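Local coordinates for protein F420-reducing hydrogenase, subunit beta (PDB 4OMF) that binds FAD and an iron-sulfur cluster and, as the beta subunit of an F420-reducing hydrogenase, probably passes electrons to coenzyme F420, at residues M107-M112 / K127-I132; K167-V170 / D175-T178; S228-A233 / F239-I244. All coordinates share one frame; numbering follows the deposited sequence.

Contact 1 (M107-M112 / K127-I132); sequences MGIRKM and KLLVGI. With KEN (N,N-dimethylmethanamine), chain P; FAD (flavin-adenine dinucleotide), chain R.
Leu129 presses a single methyl group, CD1, into the angle between Ile109 and Arg110 of the helix, and nearly all of the contact turns on that carbon. The CD1 branch is extended, with CG anti to the backbone N (chi1 -161°) and CD1 anti to CA (chi2 -176°), which carries the methyl out from the strand toward the helix. It meets Ile109 tip to tip, with CG2 of Ile109 3.8 Å from CD1 of Leu129. Roughly at right angles to that approach, it lies over the centre of the Arg110 guanidinium, 3.4 Å above the plane, and CZ of Arg110 is 3.5 Å from CD1 of Leu129.

Arg110 reaches this spot because its chain bends at chi2 (-50°), bringing the flat group back beside the strand. No hydrogen bond crosses between the segments; the guanidinium is fixed round its rim instead. NH1 makes a salt bridge to Asp204, NE donates to Leu202 O and NH2 to Gln113 OE1, while carbon CC1 of the bound trimethylamine sits in the plane at the edge. Asp204 also accepts the backbone N of Leu129 through OD2, tying arginine and strand to one carboxylate.

At the far end of the segment, Ile132 CD1 lies 3.8 Å from FAD O3'. Helix 103-114 forms the crossover of a beta-alpha-beta unit between the parallel strands 97-101 and 126-132: Ile109 and Leu129 both rest on Thr99, while Leu128 and Val130 pack against helix 28-39.

Contact 2 (K167-V170 / D175-T178); sequences KFWV and DVLT
Leu177 O accepts the backbone N of Val170 at 2.8 Å, with an N-H...O angle of 170°, and the bond is returned from Leu177 N to Val170 O at 2.9 Å and 176°. These two nearly straight bonds make Val170 and Leu177 a hydrogen-bonded antiparallel pair. Leu177 O has a second, weaker visitor, the CA-H of Trp169. On the face that carries Val170 and Leu177, Val170 CG2 is squeezed to 3.5 Å from Leu177 CB, tighter than usual for two carbons, and both side chains turn to Leu151.

Trp169 and Thr178 form the neighbouring non-hydrogen-bonded pair, their side chains side by side on the other face of the hairpin. Thr178 CG2 lies over the indole near its rim, 3.4 Å from Trp169 CE3, and Lys167 CD comes over the same face. Val176 CG1 meets the ring at its edge, 3.7 Å from CE3 of Trp169. With CG anti to its own carbonyl carbon (chi1 -53°), the indole can also send NE1 to Gly164 O. Cutting the indole back to an alanine here is likely to leave Thr178 CG2, Val176 CG1 and Lys167 CD without their shared aromatic surface and Gly164 O without its donor.

The hairpin is thus held in two ways: paired backbone bonds set the register, and carbon contacts on both faces add apolar adhesion that needs no charge pairing between the strands.

Contact 3 (S228-A233 / F239-I244); sequences SIFKQA and FETKPI
Phe239 is met by two residues of the helix at once: Phe230 comes over its ring and Ala233 abuts its rim. CE1 of Phe230 stands 3.8 Å above the plane of the Phe239 ring, displaced toward the rim, and is 3.8 Å from Phe239 CD1. The two rings meet obliquely, inclined at 36° with their centroids 5.3 Å apart. Ala233 CB lies near the ring plane, at the edge, 3.7 Å from Phe239 CE1; both helix residues therefore arrive at the CD1-CE1 side of the ring, one over its face and one at its rim.

The torsions explain the fit. Phe230 does not aim its CB at the strand, but with CG anti to the backbone N (chi1 -179°) the ring swings along the helix side until its CE1-CZ end reaches over. Phe239 takes a different well: its CG is anti to the carbonyl carbon and beside the backbone N (chi1 -63°), which lays the ring toward Ala233, one turn of helix on from Phe230. Ala233, with nothing beyond CB, lets the aromatic edge come close to the helix backbone. Thr241, two residues along the strand and on the same side, adds a looser touch, its CG2 4.3 Å from Phe230 CZ.

No hydrogen bond links the segments; the contact is wholly apolar and buried. Val10, Ala12 and Val219 take up more of Phe230, while Ile28 of helix 28-39 packs on Phe239, whose side chain is about 7 Å from the FAD. It is the familiar alpha/beta layering, in which helix 224-235 covers the mixed sheet and the chain then turns sharply, nearly at right angles, to add 239-243 as the outermost strand, antiparallel to 8-14.

Following the chain from the N terminus, contact 1 comes first: it closes a 14-residue connection within a beta-alpha-beta unit and ties helix 103-114 to a central strand of the mixed sheet. Contact 2 then closes the short turn of a hairpin in the separate three-stranded sheet, and contact 3 closes five residues between helix 224-235 and the edge strand that follows it. The three loops run in series; none nests in or crosses another. Contacts 1 and 3 serve the same mixed sheet and meet directly, Leu128 CD1 lying 4.0 Å from Ile229 CD1. Contact 2 stands apart, its nearest atoms about 14 Å from contact 1 and about 19 Å from contact 3.

Contact 1 (M107-M112 / K127-I132)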
loop_
_atom_site.group_PDB
_atom_site.type_symbol
_atom_site.label_atom_id
_atom_site.label_comp_id
_atom_site.label_asym_id
_atom_site.label_seq_id
_atom_site.Cartn_x
_atom_site.Cartn_y
_atom_site.Cartn_z
ATOM N N MET C 107 21.421 15.626 -10.026
ATOM C CA MET C 107 21.033 14.634 -11.029
ATOM C C MET C 107 19.519 14.426 -11.130
ATOM O O MET C 107 18.962 14.351 -12.222
ATOM C CB MET C 107 21.716 13.300 -10.739
ATOM C CG MET C 107 23.216 13.411 -10.884
ATOM S SD MET C 107 24.047 11.880 -10.387
ATOM C CE MET C 107 25.585 12.527 -9.787
ATOM N N GLY C 108 18.853 14.314 -9.994
ATOM C CA GLY C 108 17.413 14.207 -10.003
ATOM C C GLY C 108 16.772 15.412 -10.658
ATOM O O GLY C 108 15.809 15.268 -11.411
ATOM N N ILE C 109 17.289 16.609 -10.362
ATOM C CA ILE C 109 16.758 17.834 -10.966
ATOM C C ILE C 109 16.959 17.874 -12.494
ATOM O O ILE C 109 16.042 18.209 -13.229
ATOM C CB ILE C 109 17.409 19.105 -10.319
ATOM C CG1 ILE C 109 17.023 19.192 -8.833
ATOM C CG2 ILE C 109 17.050 20.389 -11.101
ATOM C CD1 ILE C 109 17.850 20.201 -8.057
ATOM N N ARG C 110 18.157 17.544 -12.963
ATOM C CA ARG C 110 18.458 17.634 -14.393
ATOM C C ARG C 110 17.680 16.546 -15.137
ATOM O O ARG C 110 17.231 16.751 -16.271
ATOM C CB ARG C 110 19.970 17.500 -14.658
ATOM C CG ARG C 110 20.835 18.643 -14.122
ATOM C CD ARG C 110 20.320 20.016 -14.526
ATOM N NE ARG C 110 21.365 21.029 -14.379
ATOM C CZ ARG C 110 21.145 22.337 -14.447
ATOM N NH1 ARG C 110 22.148 23.191 -14.291
ATOM N NH2 ARG C 110 19.914 22.795 -14.641
ATOM N N LYS C 111 17.520 15.391 -14.493
ATOM C CA LYS C 111 16.726 14.324 -15.087
ATOM C C LYS C 111 15.286 14.790 -15.237
ATOM O O LYS C 111 14.649 14.524 -16.252
ATOM C CB LYS C 111 16.774 13.031 -14.244
ATOM C CG LYS C 111 15.922 11.892 -14.837
ATOM C CD LYS C 111 16.100 10.593 -14.080
ATOM C CE LYS C 111 15.062 9.584 -14.553
ATOM N NZ LYS C 111 15.175 8.246 -13.838
ATOM N N MET C 112 14.783 15.508 -14.234
ATOM C CA MET C 112 13.421 16.013 -14.302
ATOM C C MET C 112 13.278 17.007 -15.446
ATOM O O MET C 112 12.282 16.971 -16.176
ATOM C CB MET C 112 13.008 16.670 -12.969
ATOM C CG MET C 112 11.681 17.442 -13.030
ATOM S SD MET C 112 11.871 19.199 -13.467
ATOM C CE MET C 112 12.856 19.799 -12.063
ATOM N N LYS C 127 16.173 28.694 -12.556
ATOM C CA LYS C 127 17.034 29.675 -13.222
ATOM C C LYS C 127 18.487 29.630 -12.728
ATOM O O LYS C 127 19.402 30.092 -13.405
ATOM C CB LYS C 127 16.489 31.093 -13.039
ATOM C CG LYS C 127 15.055 31.274 -13.546
ATOM C CD LYS C 127 14.925 30.967 -15.040
ATOM C CE LYS C 127 13.461 31.069 -15.505
ATOM N NZ LYS C 127 13.342 30.688 -16.940
ATOM N N LEU C 128 18.694 29.086 -11.537
ATOM C CA LEU C 128 20.050 28.983 -10.996
ATOM C C LEU C 128 20.175 27.762 -10.116
ATOM O O LEU C 128 19.532 27.664 -9.065
ATOM C CB LEU C 128 20.409 30.225 -10.200
ATOM C CG LEU C 128 21.743 30.238 -9.452
ATOM C CD1 LEU C 128 22.904 30.158 -10.417
ATOM C CD2 LEU C 128 21.811 31.483 -8.628
ATOM N N LEU C 129 20.998 26.826 -10.549
ATOM C CA LEU C 129 21.231 25.617 -9.772
ATOM C C LEU C 129 22.667 25.648 -9.283
ATOM O O LEU C 129 23.586 25.433 -10.061
ATOM C CB LEU C 129 20.948 24.367 -10.617
ATOM C CG LEU C 129 20.696 22.993 -9.971
ATOM C CD1 LEU C 129 20.531 21.920 -11.054
ATOM C CD2 LEU C 129 21.798 22.590 -9.018
ATOM N N VAL C 130 22.863 25.923 -7.991
ATOM C CA VAL C 130 24.220 25.959 -7.442
ATOM C C VAL C 130 24.565 24.582 -6.883
ATOM O O VAL C 130 23.886 24.085 -6.004
ATOM C CB VAL C 130 24.392 27.034 -6.323
ATOM C CG1 VAL C 130 25.865 27.121 -5.901
ATOM C CG2 VAL C 130 23.912 28.414 -6.809
ATOM N N GLY C 131 25.630 23.974 -7.380
ATOM C CA GLY C 131 26.012 22.657 -6.901
ATOM C C GLY C 131 27.087 22.785 -5.842
ATOM O O GLY C 131 27.913 23.691 -5.924
ATOM N N ILE C 132 27.070 21.916 -4.835
ATOM C CA ILE C 132 28.176 21.901 -3.878
ATOM C C ILE C 132 28.849 20.535 -3.919
ATOM O O ILE C 132 28.195 19.537 -4.197
ATOM C CB ILE C 132 27.726 22.263 -2.449
ATOM C CG1 ILE C 132 26.527 21.425 -2.001
ATOM C CG2 ILE C 132 27.366 23.761 -2.369
ATOM C CD1 ILE C 132 26.085 21.733 -0.557
HETATM C CA1 KEN P . 20.560 26.461 -16.657
HETATM C CB1 KEN P . 18.285 25.406 -16.506
HETATM C CC1 KEN P . 19.568 25.768 -14.434
HETATM N NE1 KEN P . 19.290 26.307 -15.823
HETATM P PA FAD R . 27.162 28.799 2.645
HETATM O O1A FAD R . 27.699 28.298 3.960
HETATM O O2A FAD R . 26.976 30.255 2.333
HETATM O O5B FAD R . 25.755 28.091 2.411
HETATM C C5B FAD R . 25.765 26.658 2.476
HETATM C C4B FAD R . 24.555 26.156 1.686
HETATM O O4B FAD R . 24.564 24.727 1.676
HETATM C C3B FAD R . 23.264 26.611 2.354
HETATM O O3B FAD R . 22.358 27.199 1.407
HETATM C C2B FAD R . 22.676 25.312 2.889
HETATM O O2B FAD R . 21.241 25.336 2.819
HETATM C C1B FAD R . 23.263 24.250 1.979
HETATM N N9A FAD R . 23.347 22.963 2.691
HETATM C C8A FAD R . 23.937 22.761 3.883
HETATM N N7A FAD R . 23.849 21.459 4.245
HETATM C C5A FAD R . 23.182 20.822 3.243
HETATM C C6A FAD R . 22.726 19.435 2.994
HETATM N N6A FAD R . 22.952 18.443 3.896
HETATM N N1A FAD R . 22.085 19.201 1.838
HETATM C C2A FAD R . 21.815 20.174 0.942
HETATM N N3A FAD R . 22.186 21.466 1.103
HETATM C C4A FAD R . 22.861 21.822 2.225
HETATM N N1 FAD R . 32.841 20.431 0.084
HETATM C C2 FAD R . 33.991 19.940 -0.529
HETATM O O2 FAD R . 34.877 20.746 -0.877
HETATM N N3 FAD R . 34.136 18.569 -0.692
HETATM C C4 FAD R . 33.140 17.697 -0.304
HETATM O O4 FAD R . 33.295 16.473 -0.505
HETATM C C4X FAD R . 32.361 18.096 0.847
HETATM N N5 FAD R . 31.374 17.092 1.321
HETATM C C5X FAD R . 30.016 17.643 1.417
HETATM C C6 FAD R . 29.034 16.716 1.805
HETATM C C7 FAD R . 27.750 17.160 2.142
HETATM C C7M FAD R . 26.675 16.161 2.550
HETATM C C8 FAD R . 27.487 18.527 2.100
HETATM C C8M FAD R . 26.140 19.134 2.447
HETATM C C9 FAD R . 28.473 19.466 1.727
HETATM C C9A FAD R . 29.779 19.034 1.471
HETATM N N10 FAD R . 30.750 19.956 0.998
HETATM C C10 FAD R . 32.061 19.560 0.810
HETATM C "C1'" FAD R . 30.434 21.347 0.620
HETATM C "C2'" FAD R . 30.672 22.359 1.710
HETATM O "O2'" FAD R . 30.757 21.843 2.959
HETATM C "C3'" FAD R . 29.948 23.485 1.549
HETATM O "O3'" FAD R . 28.627 23.325 1.805
HETATM C "C4'" FAD R . 30.252 24.327 0.322
HETATM O "O4'" FAD R . 31.658 24.635 0.212
HETATM C "C5'" FAD R . 29.420 25.614 0.320
HETATM O "O5'" FAD R . 29.964 26.537 1.251
HETATM P P FAD R . 29.607 28.095 1.177
HETATM O O1P FAD R . 29.826 28.523 -0.257
HETATM O O2P FAD R . 30.343 28.832 2.257
HETATM O O3P FAD R . 28.001 28.098 1.445
#

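Contact 2 (K167-V170 / D175-T178)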
loop_
_atom_site.group_PDB
_atom_site.type_symbol
_atom_site.label_atom_id
_atom_site.label_comp_id
_atom_site.label_asym_id
_atom_site.label_seq_id
_atom_site.Cartn_x
_atom_site.Cartn_y
_atom_site.Cartn_z
ATOM N N LYS C 167 40.334 14.781 8.090
ATOM C CA LYS C 167 39.644 14.743 9.385
ATOM C C LYS C 167 38.213 15.215 9.296
ATOM O O LYS C 167 37.861 15.984 8.403
ATOM C CB LYS C 167 40.382 15.607 10.418
ATOM C CG LYS C 167 41.829 15.216 10.663
ATOM C CD LYS C 167 42.526 16.217 11.573
ATOM C CE LYS C 167 44.011 15.906 11.689
ATOM N NZ LYS C 167 44.663 16.832 12.649
ATOM N N PHE C 168 37.402 14.725 10.230
ATOM C CA PHE C 168 36.086 15.277 10.549
ATOM C C PHE C 168 36.303 16.219 11.730
ATOM O O PHE C 168 36.947 15.831 12.702
ATOM C CB PHE C 168 35.117 14.143 10.901
ATOM C CG PHE C 168 33.712 14.586 11.193
ATOM C CD1 PHE C 168 32.803 14.768 10.165
ATOM C CD2 PHE C 168 33.289 14.766 12.498
ATOM C CE1 PHE C 168 31.492 15.164 10.436
ATOM C CE2 PHE C 168 31.986 15.171 12.774
ATOM C CZ PHE C 168 31.096 15.374 11.742
ATOM N N TRP C 169 35.802 17.452 11.626
ATOM C CA TRP C 169 36.036 18.493 12.628
ATOM C C TRP C 169 34.751 18.955 13.313
ATOM O O TRP C 169 33.743 19.228 12.643
ATOM C CB TRP C 169 36.683 19.724 11.986
ATOM C CG TRP C 169 37.921 19.468 11.179
ATOM C CD1 TRP C 169 38.002 18.825 9.978
ATOM C CD2 TRP C 169 39.247 19.910 11.492
ATOM N NE1 TRP C 169 39.308 18.807 9.541
ATOM C CE2 TRP C 169 40.093 19.461 10.455
ATOM C CE3 TRP C 169 39.807 20.609 12.564
ATOM C CZ2 TRP C 169 41.472 19.711 10.445
ATOM C CZ3 TRP C 169 41.179 20.854 12.561
ATOM C CH2 TRP C 169 41.996 20.398 11.507
ATOM N N VAL C 170 34.794 19.111 14.632
ATOM C CA VAL C 170 33.674 19.764 15.310
ATOM C C VAL C 170 34.200 20.911 16.153
ATOM O O VAL C 170 35.166 20.768 16.871
ATOM C CB VAL C 170 32.827 18.770 16.168
ATOM C CG1 VAL C 170 32.427 17.544 15.340
ATOM C CG2 VAL C 170 33.550 18.326 17.382
ATOM N N ASP C 175 36.466 24.813 21.906
ATOM C CA ASP C 175 37.281 23.622 21.664
ATOM C C ASP C 175 37.138 23.121 20.229
ATOM O O ASP C 175 36.067 23.224 19.644
ATOM C CB ASP C 175 36.879 22.524 22.648
ATOM C CG ASP C 175 37.967 21.505 22.875
ATOM O OD1 ASP C 175 38.950 21.499 22.106
ATOM O OD2 ASP C 175 37.831 20.714 23.837
ATOM N N VAL C 176 38.217 22.573 19.668
ATOM C CA VAL C 176 38.171 21.973 18.332
ATOM C C VAL C 176 38.466 20.489 18.463
ATOM O O VAL C 176 39.536 20.109 18.926
ATOM C CB VAL C 176 39.187 22.634 17.365
ATOM C CG1 VAL C 176 39.106 22.002 15.965
ATOM C CG2 VAL C 176 38.958 24.149 17.292
ATOM N N LEU C 177 37.508 19.649 18.093
ATOM C CA LEU C 177 37.655 18.201 18.265
ATOM C C LEU C 177 37.684 17.519 16.908
ATOM O O LEU C 177 36.948 17.912 15.998
ATOM C CB LEU C 177 36.496 17.633 19.098
ATOM C CG LEU C 177 36.248 18.324 20.435
ATOM C CD1 LEU C 177 34.922 17.884 21.028
ATOM C CD2 LEU C 177 37.384 17.986 21.377
ATOM N N THR C 178 38.508 16.491 16.755
ATOM C CA THR C 178 38.582 15.835 15.447
ATOM C C THR C 178 38.622 14.314 15.533
ATOM O O THR C 178 38.976 13.730 16.567
ATOM C CB THR C 178 39.827 16.296 14.641
ATOM O OG1 THR C 178 41.015 15.869 15.317
ATOM C CG2 THR C 178 39.865 17.816 14.495
#

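Contact 3 (S228-A233 / F239-I244)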
loop_
_atom_site.group_PDB
_atom_site.type_symbol
_atom_site.label_atom_id
_atom_site.label_comp_id
_atom_site.label_asym_id
_atom_site.label_seq_id
_atom_site.Cartn_x
_atom_site.Cartn_y
_atom_site.Cartn_z
ATOM N N SER C 228 27.424 33.582 -16.184
ATOM C CA SER C 228 27.019 34.970 -16.331
ATOM C C SER C 228 26.539 35.534 -15.001
ATOM O O SER C 228 26.852 36.663 -14.663
ATOM C CB SER C 228 25.945 35.110 -17.409
ATOM O OG SER C 228 24.669 35.240 -16.837
ATOM N N ILE C 229 25.794 34.744 -14.232
ATOM C CA ILE C 229 25.298 35.219 -12.941
ATOM C C ILE C 229 26.445 35.406 -11.942
ATOM O O ILE C 229 26.487 36.401 -11.227
ATOM C CB ILE C 229 24.233 34.259 -12.342
ATOM C CG1 ILE C 229 22.984 34.206 -13.241
ATOM C CG2 ILE C 229 23.844 34.702 -10.943
ATOM C CD1 ILE C 229 21.913 33.225 -12.783
ATOM N N PHE C 230 27.378 34.459 -11.894
ATOM C CA PHE C 230 28.508 34.597 -10.990
ATOM C C PHE C 230 29.417 35.766 -11.409
ATOM O O PHE C 230 29.851 36.549 -10.557
ATOM C CB PHE C 230 29.301 33.289 -10.897
ATOM C CG PHE C 230 30.478 33.373 -9.949
ATOM C CD1 PHE C 230 30.275 33.414 -8.576
ATOM C CD2 PHE C 230 31.776 33.437 -10.429
ATOM C CE1 PHE C 230 31.351 33.503 -7.696
ATOM C CE2 PHE C 230 32.852 33.527 -9.558
ATOM C CZ PHE C 230 32.632 33.560 -8.183
ATOM N N LYS C 231 29.689 35.919 -12.707
ATOM C CA LYS C 231 30.494 37.044 -13.170
ATOM C C LYS C 231 29.841 38.383 -12.815
ATOM O O LYS C 231 30.534 39.329 -12.408
ATOM C CB LYS C 231 30.738 36.976 -14.687
ATOM C CG LYS C 231 31.687 35.873 -15.164
ATOM C CD LYS C 231 33.078 35.981 -14.549
ATOM C CE LYS C 231 34.134 35.245 -15.396
ATOM N NZ LYS C 231 33.908 33.761 -15.473
ATOM N N GLN C 232 28.521 38.461 -12.981
ATOM C CA GLN C 232 27.740 39.646 -12.580
ATOM C C GLN C 232 27.956 40.026 -11.121
ATOM O O GLN C 232 28.108 41.204 -10.802
ATOM C CB GLN C 232 26.239 39.418 -12.794
ATOM C CG GLN C 232 25.674 39.895 -14.105
ATOM C CD GLN C 232 24.172 39.680 -14.173
ATOM O OE1 GLN C 232 23.693 38.858 -14.954
ATOM N NE2 GLN C 232 23.421 40.399 -13.332
ATOM N N ALA C 233 27.918 39.027 -10.234
ATOM C CA ALA C 233 28.060 39.268 -8.801
ATOM C C ALA C 233 29.461 39.761 -8.470
ATOM O O ALA C 233 29.630 40.635 -7.630
ATOM C CB ALA C 233 27.732 38.006 -8.008
ATOM N N PHE C 239 31.819 39.434 -4.633
ATOM C CA PHE C 239 32.866 38.435 -4.419
ATOM C C PHE C 239 34.240 38.971 -4.789
ATOM O O PHE C 239 34.382 39.773 -5.714
ATOM C CB PHE C 239 32.613 37.157 -5.231
ATOM C CG PHE C 239 31.362 36.431 -4.852
ATOM C CD1 PHE C 239 30.244 36.485 -5.665
ATOM C CD2 PHE C 239 31.304 35.694 -3.680
ATOM C CE1 PHE C 239 29.084 35.817 -5.315
ATOM C CE2 PHE C 239 30.155 35.022 -3.334
ATOM C CZ PHE C 239 29.040 35.093 -4.150
ATOM N N GLU C 240 35.234 38.536 -4.023
ATOM C CA GLU C 240 36.648 38.700 -4.343
ATOM C C GLU C 240 37.110 37.376 -4.949
ATOM O O GLU C 240 36.747 36.314 -4.442
ATOM C CB GLU C 240 37.452 39.047 -3.075
ATOM C CG GLU C 240 38.933 39.360 -3.279
ATOM C CD GLU C 240 39.705 39.444 -1.952
ATOM O OE1 GLU C 240 39.055 39.422 -0.875
ATOM O OE2 GLU C 240 40.958 39.514 -1.991
ATOM N N THR C 241 37.880 37.421 -6.040
ATOM C CA THR C 241 38.346 36.181 -6.678
ATOM C C THR C 241 39.844 36.191 -6.973
ATOM O O THR C 241 40.443 37.250 -7.176
ATOM C CB THR C 241 37.603 35.892 -8.020
ATOM O OG1 THR C 241 38.025 36.818 -9.034
ATOM C CG2 THR C 241 36.112 35.998 -7.836
ATOM N N LYS C 242 40.433 34.999 -7.001
ATOM C CA LYS C 242 41.820 34.792 -7.419
ATOM C C LYS C 242 41.864 33.641 -8.431
ATOM O O LYS C 242 41.122 32.661 -8.279
ATOM C CB LYS C 242 42.715 34.466 -6.210
ATOM C CG LYS C 242 42.536 35.388 -4.999
ATOM C CD LYS C 242 43.450 35.017 -3.813
ATOM C CE LYS C 242 43.473 36.147 -2.778
ATOM N NZ LYS C 242 44.325 35.862 -1.589
ATOM N N PRO C 243 42.726 33.743 -9.462
ATOM C CA PRO C 243 42.941 32.582 -10.338
ATOM C C PRO C 243 43.307 31.347 -9.517
ATOM O O PRO C 243 44.113 31.447 -8.590
ATOM C CB PRO C 243 44.108 33.023 -11.232
ATOM C CG PRO C 243 44.005 34.506 -11.262
ATOM C CD PRO C 243 43.523 34.907 -9.887
ATOM N N ILE C 244 42.697 30.209 -9.833
ATOM C CA ILE C 244 42.907 29.003 -9.046
ATOM C C ILE C 244 44.366 28.516 -9.139
ATOM O O ILE C 244 44.852 27.851 -8.231
ATOM C CB ILE C 244 41.930 27.875 -9.477
ATOM C CG1 ILE C 244 41.829 26.803 -8.392
ATOM C CG2 ILE C 244 42.321 27.283 -10.819
ATOM C CD1 ILE C 244 41.284 27.310 -7.055
#